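Local coordinates for transcription regulator (Lactobacillus plantarum WCFS1, PDB 3CLK), which probably regulates transcription as a DNA-binding protein of the LacI type, whose periplasmic-binding-protein-like domain would sense a small effector, at residues H35-N40 with Q250-V255; L83-S86 with P90-F93; G97-R102 with Y136-R141; P103-D108 with G244-Q249. One frame throughout, in Å; residues are numbered along the deposited sequence.

In the fold
From the N terminus, the loop 35-40, between helix 22-34 and strand 41-44, is the first to be used; interaction 1 closes a loop of some 200 residues when helix 240-256 packs against it. Interactions 2, 3 and 4 all nest inside that loop. The short-range interaction 2, within the beta-alpha-beta unit of strand 68-72, helix 78-86 and strand 91-94, closes before interaction 3 opens and sets the loop 97-102 against helix 138-153. Interaction 4 crosses interaction 3, since 103-108 lies between the latter's two segments, and returns to helix 240-256. Interactions 1, 2 and 4 thus build around the parallel sheet, while interaction 3 reaches toward the mixed sheet's side.

Interaction 1: H35-N40 with Q250-V255; sequences HKNGYN and QIHQSV
Asn37 and His252 mark the closest approach of the two backbones, their CA atoms 8.0 Å apart, where the irregular loop 35-40 passes one turn of helix 240-256. Gly38 follows with a positive phi of 77°, a conformation that glycine adopts easily, and the chain turns there to bring Tyr39 up beside Asn37. Both side chains leave the loop toward the helix. His252 comes to meet them, its chi1 of 174° turning the imidazole away from the backbone N. Over one face of the imidazole, offset toward the rim, lies Asn37 OD1, 3.4 Å from His252 ND1; the angle is too poor for a hydrogen bond, and the amide and ring planes are 53° apart. The Tyr39 and His252 side chains cross at about a right angle, with Tyr39 OH 3.2 Å from His252 CD2. Behind it, Asn37 CB sits over the centre of the tyrosine ring, 3.5 Å above its plane, so the two loop residues brace one another. Tyr39 also touches Ile11 of strand 11-15, the neighbour of the outermost strand 41-44. A water joins the polar ends: it accepts from Asn37 ND2 at 3.1 Å and is hydrogen-bonded to His252 ND1 at 3.3 Å. An alanine in place of His252 would probably deprive this water of one partner and open a gap beside the tyrosine hydroxyl. The chemistry is that of a protein surface, where amide, phenol and imidazole meet by van der Waals contact and a single water bridges the amide to the imidazole.

Interaction 2: L83-S86 with P90-F93; sequences LLQS and PYCF
The beta-alpha-beta unit made of strand 68-72, helix 78-86 and strand 91-94 is closed here, where Leu84 and Gln85 near the end of its helix meet Tyr91 at the start of the strand that follows. The Leu84 branch lies over one face of the phenol ring: CD2 is 3.8 Å from Tyr91 CG and stands 4.1 Å from the ring centroid, 26° off the ring normal, a CH-pi contact. Leucine suits the place because a branched, wholly apolar end can spread over an aromatic face. The tyrosine ring is brought under it by chi1 of 74°, which sets CG between the backbone N and the carbonyl carbon. In this crossover the helix packs on the parallel sheet, and Leu84 also touches Ile69 and Leu71 of strand 68-72, so one side chain spans both strands of the unit. Gln85 reaches the other end of the ring. Its chain is extended beyond CG, laying CG 3.4 Å from Tyr91 OH and carrying OE1 to 3.1 Å from Tyr91 OH, with the amide only 23° from the ring plane. A serine in place of Tyr91 would probably leave Leu84 without the aromatic face it rests on and Gln85 without the phenol beside its amide. Pro103, in the loop before strand 104-106, packs on Tyr91 as well.

Interaction 3: G97-R102 with Y136-R141; sequences GFDDDR and YPYTGR
A chi1 of 178° swings the Tyr138 ring away from its own backbone nitrogen, out from the first turn of helix 138-153 and onto the loop backbone at Gly97 and Phe98. Asp99, with chi1 of -73°, swings its carboxylate in at the ring's edge. The peptide joining Gly97 to Phe98 lies over one face of the phenol: Gly97 C is 3.3 Å from Tyr138 CE2, while Phe98 N sits over the ring centre, 3.6 Å above its plane. A glycine fits at this point since a beta carbon on Gly97 would run into Tyr138 CE2. The carboxylate, 75° from the ring plane, meets the ring's C-H edge, with Asp99 OD2 3.6 Å from Tyr138 CD1; the slightly positive rim probably favours the acid there. Within the loop, Asp100 forms a salt bridge to Arg102, with OD2 2.7 Å from Arg102 NH2 on its syn side. The guanidinium also lies against the Phe98 ring, whose CD1 is over its centre. Phe98 in turn packs edge-to-face on Phe93, and Arg102 makes a cation-pi contact with that ring. The loop 97-102 runs between strands 91-94 and 104-106 of the parallel sheet, whereas helix 138-153 follows strand 128-131 of the mixed sheet, so the tyrosine bridges the two lobes of a periplasmic-binding-protein-like fold, whose ligand cleft generally lies between them.

Interaction 4: P103-D108 with G244-Q249; sequences PFISSD and GVTGVQ
Ile105 meets helix 240-256 through a single methyl, CD1, at the end of its longer branch. Its first torsion (chi1 -64°) puts CG1 beside the backbone N, and chi2 of 171° stretches the branch out straight, so that CD1 is carried well clear of the strand. On the helix, Thr246 turns its methyl to meet it: with chi1 of -54°, CG2 is anti to the backbone N, and it lies 3.5 Å from Ile105 CD1. The two side chains approach obliquely, methyl against methyl. The hydroxyl, Thr246 OG1, is instead hydrogen-bonded to Gln242 NE2, one turn earlier in the helix, which satisfies the buried polar end of the threonine and leaves its apolar branch for the strand. Strand 104-106 belongs to the parallel sheet, between strands 91-94 and 265-267, and helix 240-256 covers this part of the sheet as in the alpha/beta layering of periplasmic-binding-protein folds. The backbones come nearest at Ile105 and Gly247, whose CA atoms are 7.0 Å apart. At Gly247 the bare backbone meets the methyl, its N 3.6 Å from Ile105 CD1. Isoleucine suits such a place, since its beta-branched shape is at home in a strand while its long branch reaches the helix; beside the contact, it also packs on Cys92 and Leu94 of the neighbouring strand.

Interaction 1: H35-N40 with Q250-V255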
loop_
_atom_site.group_PDB
_atom_site.type_symbol
_atom_site.label_atom_id
_atom_site.label_comp_id
_atom_site.label_asym_id
_atom_site.label_seq_id
_atom_site.Cartn_x
_atom_site.Cartn_y
_atom_site.Cartn_z
ATOM N N HIS B 35 18.449 -1.343 11.806
ATOM C CA HIS B 35 18.672 -2.484 12.684
ATOM C C HIS B 35 20.020 -3.142 12.420
ATOM O O HIS B 35 20.372 -4.132 13.055
ATOM C CB HIS B 35 17.542 -3.507 12.522
ATOM C CG HIS B 35 17.284 -4.316 13.756
ATOM N ND1 HIS B 35 18.172 -5.257 14.233
ATOM C CD2 HIS B 35 16.250 -4.298 14.632
ATOM C CE1 HIS B 35 17.699 -5.782 15.348
ATOM N NE2 HIS B 35 16.535 -5.217 15.614
ATOM N N LYS B 36 20.773 -2.588 11.473
ATOM C CA LYS B 36 22.096 -3.106 11.147
ATOM C C LYS B 36 23.107 -2.218 11.865
ATOM O O LYS B 36 24.271 -2.582 12.043
ATOM C CB LYS B 36 22.337 -3.060 9.639
ATOM C CG LYS B 36 23.659 -3.672 9.204
ATOM C CD LYS B 36 23.803 -3.675 7.690
ATOM C CE LYS B 36 22.693 -4.481 7.026
ATOM N NZ LYS B 36 22.822 -4.486 5.541
ATOM N N ASN B 37 22.635 -1.040 12.264
ATOM C CA ASN B 37 23.439 -0.066 12.992
ATOM C C ASN B 37 22.946 -0.075 14.436
ATOM O O ASN B 37 23.449 0.659 15.283
ATOM C CB ASN B 37 23.251 1.339 12.404
ATOM C CG ASN B 37 23.945 1.517 11.068
ATOM O OD1 ASN B 37 25.173 1.541 10.991
ATOM N ND2 ASN B 37 23.159 1.644 10.003
ATOM N N GLY B 38 21.944 -0.910 14.699
ATOM C CA GLY B 38 21.385 -1.007 16.034
ATOM C C GLY B 38 20.459 0.151 16.371
ATOM O O GLY B 38 20.049 0.310 17.522
ATOM N N TYR B 39 20.129 0.958 15.367
ATOM C CA TYR B 39 19.247 2.107 15.556
ATOM C C TYR B 39 17.782 1.693 15.666
ATOM O O TYR B 39 17.393 0.624 15.202
ATOM C CB TYR B 39 19.381 3.077 14.383
ATOM C CG TYR B 39 20.753 3.679 14.191
ATOM C CD1 TYR B 39 21.062 4.375 13.026
ATOM C CD2 TYR B 39 21.738 3.569 15.173
ATOM C CE1 TYR B 39 22.311 4.948 12.836
ATOM C CE2 TYR B 39 22.995 4.139 14.994
ATOM C CZ TYR B 39 23.274 4.827 13.820
ATOM O OH TYR B 39 24.513 5.391 13.622
ATOM N N ASN B 40 16.976 2.556 16.280
ATOM C CA ASN B 40 15.544 2.316 16.434
ATOM C C ASN B 40 14.843 3.193 15.401
ATOM O O ASN B 40 15.461 4.097 14.839
ATOM C CB ASN B 40 15.080 2.705 17.841
ATOM C CG ASN B 40 15.831 1.961 18.932
ATOM O OD1 ASN B 40 15.813 0.731 18.989
ATOM N ND2 ASN B 40 16.495 2.710 19.810
ATOM N N GLN B 250 23.556 8.089 5.538
ATOM C CA GLN B 250 23.920 9.501 5.578
ATOM C C GLN B 250 23.834 9.992 7.023
ATOM O O GLN B 250 24.647 10.813 7.457
ATOM C CB GLN B 250 22.996 10.335 4.682
ATOM C CG GLN B 250 23.253 10.169 3.191
ATOM C CD GLN B 250 24.641 10.638 2.772
ATOM O OE1 GLN B 250 24.966 11.827 2.850
ATOM N NE2 GLN B 250 25.467 9.700 2.325
ATOM N N ILE B 251 22.850 9.481 7.764
ATOM C CA ILE B 251 22.680 9.858 9.167
ATOM C C ILE B 251 23.838 9.277 9.964
ATOM O O ILE B 251 24.498 9.981 10.729
ATOM C CB ILE B 251 21.365 9.302 9.759
ATOM C CG1 ILE B 251 20.161 9.934 9.057
ATOM C CG2 ILE B 251 21.314 9.580 11.251
ATOM C CD1 ILE B 251 18.810 9.432 9.578
ATOM N N HIS B 252 24.074 7.981 9.777
ATOM C CA HIS B 252 25.157 7.289 10.463
ATOM C C HIS B 252 26.480 8.005 10.197
ATOM O O HIS B 252 27.294 8.190 11.098
ATOM C CB HIS B 252 25.255 5.846 9.963
ATOM C CG HIS B 252 26.426 5.091 10.517
ATOM N ND1 HIS B 252 27.056 4.083 9.819
ATOM C CD2 HIS B 252 27.069 5.185 11.704
ATOM C CE1 HIS B 252 28.037 3.588 10.553
ATOM N NE2 HIS B 252 28.066 4.239 11.701
ATOM N N GLN B 253 26.683 8.402 8.948
ATOM C CA GLN B 253 27.898 9.088 8.537
ATOM C C GLN B 253 28.008 10.489 9.136
ATOM O O GLN B 253 29.114 10.998 9.331
ATOM C CB GLN B 253 27.945 9.170 7.012
ATOM C CG GLN B 253 29.215 9.764 6.435
ATOM C CD GLN B 253 30.467 9.031 6.890
ATOM O OE1 GLN B 253 30.505 7.798 6.921
ATOM N NE2 GLN B 253 31.504 9.790 7.235
ATOM N N SER B 254 26.864 11.105 9.430
ATOM C CA SER B 254 26.850 12.448 10.002
ATOM C C SER B 254 27.255 12.427 11.473
ATOM O O SER B 254 27.742 13.428 11.998
ATOM C CB SER B 254 25.463 13.084 9.864
ATOM O OG SER B 254 24.538 12.489 10.755
ATOM N N VAL B 255 27.046 11.298 12.142
ATOM C CA VAL B 255 27.426 11.188 13.546
ATOM C C VAL B 255 28.881 10.736 13.620
ATOM O O VAL B 255 29.615 11.110 14.536
ATOM C CB VAL B 255 26.548 10.168 14.312
ATOM C CG1 VAL B 255 25.084 10.475 14.084
ATOM C CG2 VAL B 255 26.882 8.753 13.882
HETATM O O HOH W 1 24.957 2.686 7.742
#

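Interaction 2: L83-S86 with P90-F93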
loop_
_atom_site.group_PDB
_atom_site.type_symbol
_atom_site.label_atom_id
_atom_site.label_comp_id
_atom_site.label_asym_id
_atom_site.label_seq_id
_atom_site.Cartn_x
_atom_site.Cartn_y
_atom_site.Cartn_z
ATOM N N LEU B 83 12.375 25.633 9.768
ATOM C CA LEU B 83 12.144 25.080 11.090
ATOM C C LEU B 83 13.011 23.835 11.299
ATOM O O LEU B 83 13.737 23.733 12.286
ATOM C CB LEU B 83 10.662 24.741 11.254
ATOM C CG LEU B 83 10.179 24.160 12.584
ATOM C CD1 LEU B 83 10.428 22.665 12.625
ATOM C CD2 LEU B 83 10.877 24.875 13.737
ATOM N N LEU B 84 12.934 22.893 10.366
ATOM C CA LEU B 84 13.724 21.670 10.457
ATOM C C LEU B 84 15.210 21.998 10.370
ATOM O O LEU B 84 16.031 21.373 11.033
ATOM C CB LEU B 84 13.348 20.703 9.325
ATOM C CG LEU B 84 14.211 19.449 9.139
ATOM C CD1 LEU B 84 14.199 18.597 10.399
ATOM C CD2 LEU B 84 13.689 18.652 7.950
ATOM N N GLN B 85 15.551 22.983 9.550
ATOM C CA GLN B 85 16.943 23.368 9.384
ATOM C C GLN B 85 17.523 24.058 10.615
ATOM O O GLN B 85 18.734 24.042 10.822
ATOM C CB GLN B 85 17.099 24.266 8.156
ATOM C CG GLN B 85 16.825 23.555 6.836
ATOM C CD GLN B 85 17.422 24.279 5.644
ATOM O OE1 GLN B 85 17.250 23.863 4.496
ATOM N NE2 GLN B 85 18.137 25.362 5.912
ATOM N N SER B 86 16.660 24.649 11.436
ATOM C CA SER B 86 17.110 25.343 12.640
ATOM C C SER B 86 17.243 24.422 13.845
ATOM O O SER B 86 17.918 24.764 14.819
ATOM C CB SER B 86 16.147 26.478 12.988
ATOM O OG SER B 86 16.202 27.498 12.012
ATOM N N PRO B 90 20.290 16.223 12.021
ATOM C CA PRO B 90 20.685 15.714 10.707
ATOM C C PRO B 90 19.432 15.268 9.952
ATOM O O PRO B 90 18.582 14.577 10.512
ATOM C CB PRO B 90 21.593 14.535 11.056
ATOM C CG PRO B 90 22.209 14.957 12.351
ATOM C CD PRO B 90 21.032 15.540 13.095
ATOM N N TYR B 91 19.302 15.660 8.693
ATOM C CA TYR B 91 18.126 15.260 7.932
ATOM C C TYR B 91 18.455 15.050 6.462
ATOM O O TYR B 91 19.455 15.562 5.957
ATOM C CB TYR B 91 17.020 16.317 8.077
ATOM C CG TYR B 91 17.285 17.581 7.294
ATOM C CD1 TYR B 91 16.866 17.700 5.969
ATOM C CD2 TYR B 91 18.006 18.637 7.854
ATOM C CE1 TYR B 91 17.161 18.833 5.216
ATOM C CE2 TYR B 91 18.311 19.781 7.106
ATOM C CZ TYR B 91 17.883 19.866 5.788
ATOM O OH TYR B 91 18.175 20.981 5.034
ATOM N N CYS B 92 17.598 14.290 5.782
ATOM C CA CYS B 92 17.766 14.001 4.366
ATOM C C CYS B 92 16.408 13.627 3.783
ATOM O O CYS B 92 15.633 12.903 4.411
ATOM C CB CYS B 92 18.747 12.841 4.173
ATOM S SG CYS B 92 19.246 12.535 2.447
ATOM N N PHE B 93 16.118 14.145 2.593
ATOM C CA PHE B 93 14.862 13.843 1.913
ATOM C C PHE B 93 15.044 12.597 1.046
ATOM O O PHE B 93 16.101 12.407 0.440
ATOM C CB PHE B 93 14.431 15.016 1.024
ATOM C CG PHE B 93 13.885 16.194 1.786
ATOM C CD1 PHE B 93 14.737 17.064 2.461
ATOM C CD2 PHE B 93 12.513 16.434 1.827
ATOM C CE1 PHE B 93 14.225 18.162 3.166
ATOM C CE2 PHE B 93 11.991 17.524 2.526
ATOM C CZ PHE B 93 12.845 18.389 3.197
#

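Interaction 3: G97-R102 with Y136-R141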
loop_
_atom_site.group_PDB
_atom_site.type_symbol
_atom_site.label_atom_id
_atom_site.label_comp_id
_atom_site.label_asym_id
_atom_site.label_seq_id
_atom_site.Cartn_x
_atom_site.Cartn_y
_atom_site.Cartn_z
ATOM N N GLY B 97 13.592 15.166 -5.366
ATOM C CA GLY B 97 14.725 16.031 -5.648
ATOM C C GLY B 97 14.341 17.488 -5.464
ATOM O O GLY B 97 13.161 17.811 -5.327
ATOM N N PHE B 98 15.336 18.371 -5.473
ATOM C CA PHE B 98 15.102 19.798 -5.285
ATOM C C PHE B 98 16.043 20.632 -6.139
ATOM O O PHE B 98 17.111 20.165 -6.543
ATOM C CB PHE B 98 15.313 20.167 -3.818
ATOM C CG PHE B 98 14.371 19.479 -2.882
ATOM C CD1 PHE B 98 13.081 19.963 -2.697
ATOM C CD2 PHE B 98 14.769 18.345 -2.187
ATOM C CE1 PHE B 98 12.200 19.326 -1.824
ATOM C CE2 PHE B 98 13.899 17.702 -1.316
ATOM C CZ PHE B 98 12.611 18.193 -1.132
ATOM N N ASP B 99 15.649 21.874 -6.402
ATOM C CA ASP B 99 16.472 22.774 -7.200
ATOM C C ASP B 99 17.619 23.356 -6.380
ATOM O O ASP B 99 18.691 23.630 -6.921
ATOM C CB ASP B 99 15.624 23.914 -7.773
ATOM C CG ASP B 99 14.720 23.458 -8.903
ATOM O OD1 ASP B 99 15.249 22.988 -9.934
ATOM O OD2 ASP B 99 13.484 23.572 -8.759
ATOM N N ASP B 100 17.394 23.543 -5.081
ATOM C CA ASP B 100 18.424 24.098 -4.202
ATOM C C ASP B 100 19.446 23.051 -3.759
ATOM O O ASP B 100 19.568 21.996 -4.378
ATOM C CB ASP B 100 17.793 24.759 -2.968
ATOM C CG ASP B 100 16.979 23.792 -2.136
ATOM O OD1 ASP B 100 17.331 22.597 -2.098
ATOM O OD2 ASP B 100 15.995 24.233 -1.508
ATOM N N ASP B 101 20.173 23.349 -2.683
ATOM C CA ASP B 101 21.203 22.447 -2.166
ATOM C C ASP B 101 20.754 21.573 -0.998
ATOM O O ASP B 101 21.575 20.971 -0.309
ATOM C CB ASP B 101 22.444 23.250 -1.763
ATOM C CG ASP B 101 22.100 24.493 -0.964
ATOM O OD1 ASP B 101 21.408 24.367 0.069
ATOM O OD2 ASP B 101 22.524 25.597 -1.373
ATOM N N ARG B 102 19.446 21.517 -0.782
ATOM C CA ARG B 102 18.860 20.701 0.274
ATOM C C ARG B 102 19.322 19.261 0.038
ATOM O O ARG B 102 19.348 18.797 -1.098
ATOM C CB ARG B 102 17.345 20.789 0.153
ATOM C CG ARG B 102 16.541 20.112 1.222
ATOM C CD ARG B 102 15.065 20.306 0.904
ATOM N NE ARG B 102 14.844 21.510 0.099
ATOM C CZ ARG B 102 13.670 22.117 -0.034
ATOM N NH1 ARG B 102 12.603 21.638 0.588
ATOM N NH2 ARG B 102 13.561 23.199 -0.791
ATOM N N TYR B 136 3.456 20.921 -11.940
ATOM C CA TYR B 136 4.053 22.100 -11.300
ATOM C C TYR B 136 5.288 21.842 -10.437
ATOM O O TYR B 136 6.340 22.436 -10.659
ATOM C CB TYR B 136 2.996 22.833 -10.459
ATOM C CG TYR B 136 1.743 23.186 -11.223
ATOM C CD1 TYR B 136 1.790 24.041 -12.323
ATOM C CD2 TYR B 136 0.507 22.649 -10.854
ATOM C CE1 TYR B 136 0.635 24.355 -13.041
ATOM C CE2 TYR B 136 -0.651 22.956 -11.563
ATOM C CZ TYR B 136 -0.581 23.809 -12.655
ATOM O OH TYR B 136 -1.727 24.112 -13.358
ATOM N N PRO B 137 5.176 20.964 -9.434
ATOM C CA PRO B 137 6.336 20.686 -8.579
ATOM C C PRO B 137 7.543 20.077 -9.304
ATOM O O PRO B 137 7.416 19.528 -10.402
ATOM C CB PRO B 137 5.761 19.761 -7.508
ATOM C CG PRO B 137 4.647 19.062 -8.215
ATOM C CD PRO B 137 4.005 20.176 -9.012
ATOM N N TYR B 138 8.706 20.194 -8.668
ATOM C CA TYR B 138 9.983 19.690 -9.171
ATOM C C TYR B 138 9.908 18.288 -9.784
ATOM O O TYR B 138 10.329 18.075 -10.917
ATOM C CB TYR B 138 11.000 19.671 -8.029
ATOM C CG TYR B 138 12.356 19.132 -8.414
ATOM C CD1 TYR B 138 13.366 19.989 -8.862
ATOM C CD2 TYR B 138 12.631 17.767 -8.338
ATOM C CE1 TYR B 138 14.618 19.497 -9.221
ATOM C CE2 TYR B 138 13.875 17.266 -8.697
ATOM C CZ TYR B 138 14.859 18.135 -9.134
ATOM O OH TYR B 138 16.089 17.644 -9.476
ATOM N N THR B 139 9.397 17.335 -9.009
ATOM C CA THR B 139 9.266 15.951 -9.455
ATOM C C THR B 139 8.600 15.855 -10.827
ATOM O O THR B 139 9.193 15.358 -11.787
ATOM C CB THR B 139 8.427 15.132 -8.460
ATOM O OG1 THR B 139 9.058 15.140 -7.173
ATOM C CG2 THR B 139 8.294 13.694 -8.942
ATOM N N GLY B 140 7.362 16.329 -10.903
ATOM C CA GLY B 140 6.619 16.287 -12.146
ATOM C C GLY B 140 7.257 17.062 -13.276
ATOM O O GLY B 140 7.265 16.609 -14.417
ATOM N N ARG B 141 7.783 18.242 -12.966
ATOM C CA ARG B 141 8.438 19.065 -13.979
ATOM C C ARG B 141 9.565 18.303 -14.660
ATOM O O ARG B 141 9.672 18.309 -15.885
ATOM C CB ARG B 141 9.009 20.334 -13.337
ATOM C CG ARG B 141 9.859 21.208 -14.262
ATOM C CD ARG B 141 9.039 21.792 -15.400
ATOM N NE ARG B 141 9.036 20.945 -16.593
ATOM C CZ ARG B 141 7.996 20.814 -17.412
ATOM N NH1 ARG B 141 6.864 21.468 -17.165
ATOM N NH2 ARG B 141 8.089 20.040 -18.482
#

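Interaction 4: P103-D108 with G244-Q249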
loop_
_atom_site.group_PDB
_atom_site.type_symbol
_atom_site.label_atom_id
_atom_site.label_comp_id
_atom_site.label_asym_id
_atom_site.label_seq_id
_atom_site.Cartn_x
_atom_site.Cartn_y
_atom_site.Cartn_z
ATOM N N PRO B 103 19.714 18.545 1.102
ATOM C CA PRO B 103 20.166 17.161 0.928
ATOM C C PRO B 103 19.022 16.222 0.550
ATOM O O PRO B 103 17.950 16.259 1.150
ATOM C CB PRO B 103 20.766 16.819 2.290
ATOM C CG PRO B 103 19.923 17.635 3.229
ATOM C CD PRO B 103 19.817 18.959 2.513
ATOM N N PHE B 104 19.248 15.387 -0.454
ATOM C CA PHE B 104 18.220 14.449 -0.873
ATOM C C PHE B 104 18.806 13.222 -1.552
ATOM O O PHE B 104 19.931 13.240 -2.037
ATOM C CB PHE B 104 17.212 15.134 -1.805
ATOM C CG PHE B 104 17.737 15.419 -3.192
ATOM C CD1 PHE B 104 17.913 14.389 -4.115
ATOM C CD2 PHE B 104 18.024 16.724 -3.582
ATOM C CE1 PHE B 104 18.363 14.653 -5.402
ATOM C CE2 PHE B 104 18.476 17.003 -4.869
ATOM C CZ PHE B 104 18.646 15.967 -5.783
ATOM N N ILE B 105 18.024 12.153 -1.549
ATOM C CA ILE B 105 18.390 10.902 -2.186
ATOM C C ILE B 105 17.131 10.472 -2.923
ATOM O O ILE B 105 16.078 10.275 -2.302
ATOM C CB ILE B 105 18.740 9.826 -1.161
ATOM C CG1 ILE B 105 19.985 10.249 -0.375
ATOM C CG2 ILE B 105 18.942 8.489 -1.865
ATOM C CD1 ILE B 105 20.284 9.348 0.814
ATOM N N SER B 106 17.230 10.343 -4.241
ATOM C CA SER B 106 16.085 9.946 -5.048
ATOM C C SER B 106 16.537 9.531 -6.432
ATOM O O SER B 106 17.738 9.417 -6.697
ATOM C CB SER B 106 15.106 11.112 -5.180
ATOM O OG SER B 106 15.694 12.176 -5.906
ATOM N N SER B 107 15.564 9.301 -7.310
ATOM C CA SER B 107 15.845 8.919 -8.686
ATOM C C SER B 107 16.015 10.189 -9.494
ATOM O O SER B 107 15.640 11.279 -9.044
ATOM C CB SER B 107 14.680 8.116 -9.280
ATOM O OG SER B 107 14.494 6.879 -8.612
ATOM N N ASP B 108 16.583 10.050 -10.687
ATOM C CA ASP B 108 16.751 11.186 -11.576
ATOM C C ASP B 108 15.412 11.248 -12.301
ATOM O O ASP B 108 15.181 10.509 -13.261
ATOM C CB ASP B 108 17.872 10.915 -12.573
ATOM C CG ASP B 108 18.125 12.089 -13.486
ATOM O OD1 ASP B 108 17.148 12.749 -13.901
ATOM O OD2 ASP B 108 19.298 12.343 -13.798
ATOM N N GLY B 244 16.179 4.030 1.040
ATOM C CA GLY B 244 16.070 3.896 2.479
ATOM C C GLY B 244 17.368 3.469 3.128
ATOM O O GLY B 244 17.712 3.935 4.220
ATOM N N VAL B 245 18.085 2.566 2.464
ATOM C CA VAL B 245 19.367 2.094 2.979
ATOM C C VAL B 245 20.353 3.261 3.038
ATOM O O VAL B 245 20.926 3.552 4.084
ATOM C CB VAL B 245 19.958 0.989 2.077
ATOM C CG1 VAL B 245 21.385 0.652 2.519
ATOM C CG2 VAL B 245 19.080 -0.243 2.148
ATOM N N THR B 246 20.528 3.929 1.903
ATOM C CA THR B 246 21.439 5.061 1.780
ATOM C C THR B 246 21.081 6.185 2.750
ATOM O O THR B 246 21.964 6.805 3.362
ATOM C CB THR B 246 21.426 5.608 0.338
ATOM O OG1 THR B 246 21.697 4.536 -0.576
ATOM C CG2 THR B 246 22.481 6.689 0.157
ATOM N N GLY B 247 19.785 6.445 2.893
ATOM C CA GLY B 247 19.342 7.487 3.797
ATOM C C GLY B 247 19.905 7.289 5.191
ATOM O O GLY B 247 20.464 8.207 5.774
ATOM N N VAL B 248 19.763 6.085 5.728
ATOM C CA VAL B 248 20.281 5.802 7.055
ATOM C C VAL B 248 21.807 5.920 7.098
ATOM O O VAL B 248 22.372 6.282 8.123
ATOM C CB VAL B 248 19.867 4.393 7.528
ATOM C CG1 VAL B 248 20.532 4.069 8.860
ATOM C CG2 VAL B 248 18.358 4.325 7.670
ATOM N N GLN B 249 22.471 5.620 5.986
ATOM C CA GLN B 249 23.929 5.710 5.941
ATOM C C GLN B 249 24.400 7.162 5.986
ATOM O O GLN B 249 25.516 7.442 6.421
ATOM C CB GLN B 249 24.477 5.008 4.691
ATOM C CG GLN B 249 24.198 3.506 4.666
ATOM C CD GLN B 249 24.843 2.799 3.489
ATOM O OE1 GLN B 249 24.719 3.232 2.346
ATOM N NE2 GLN B 249 25.532 1.698 3.765
#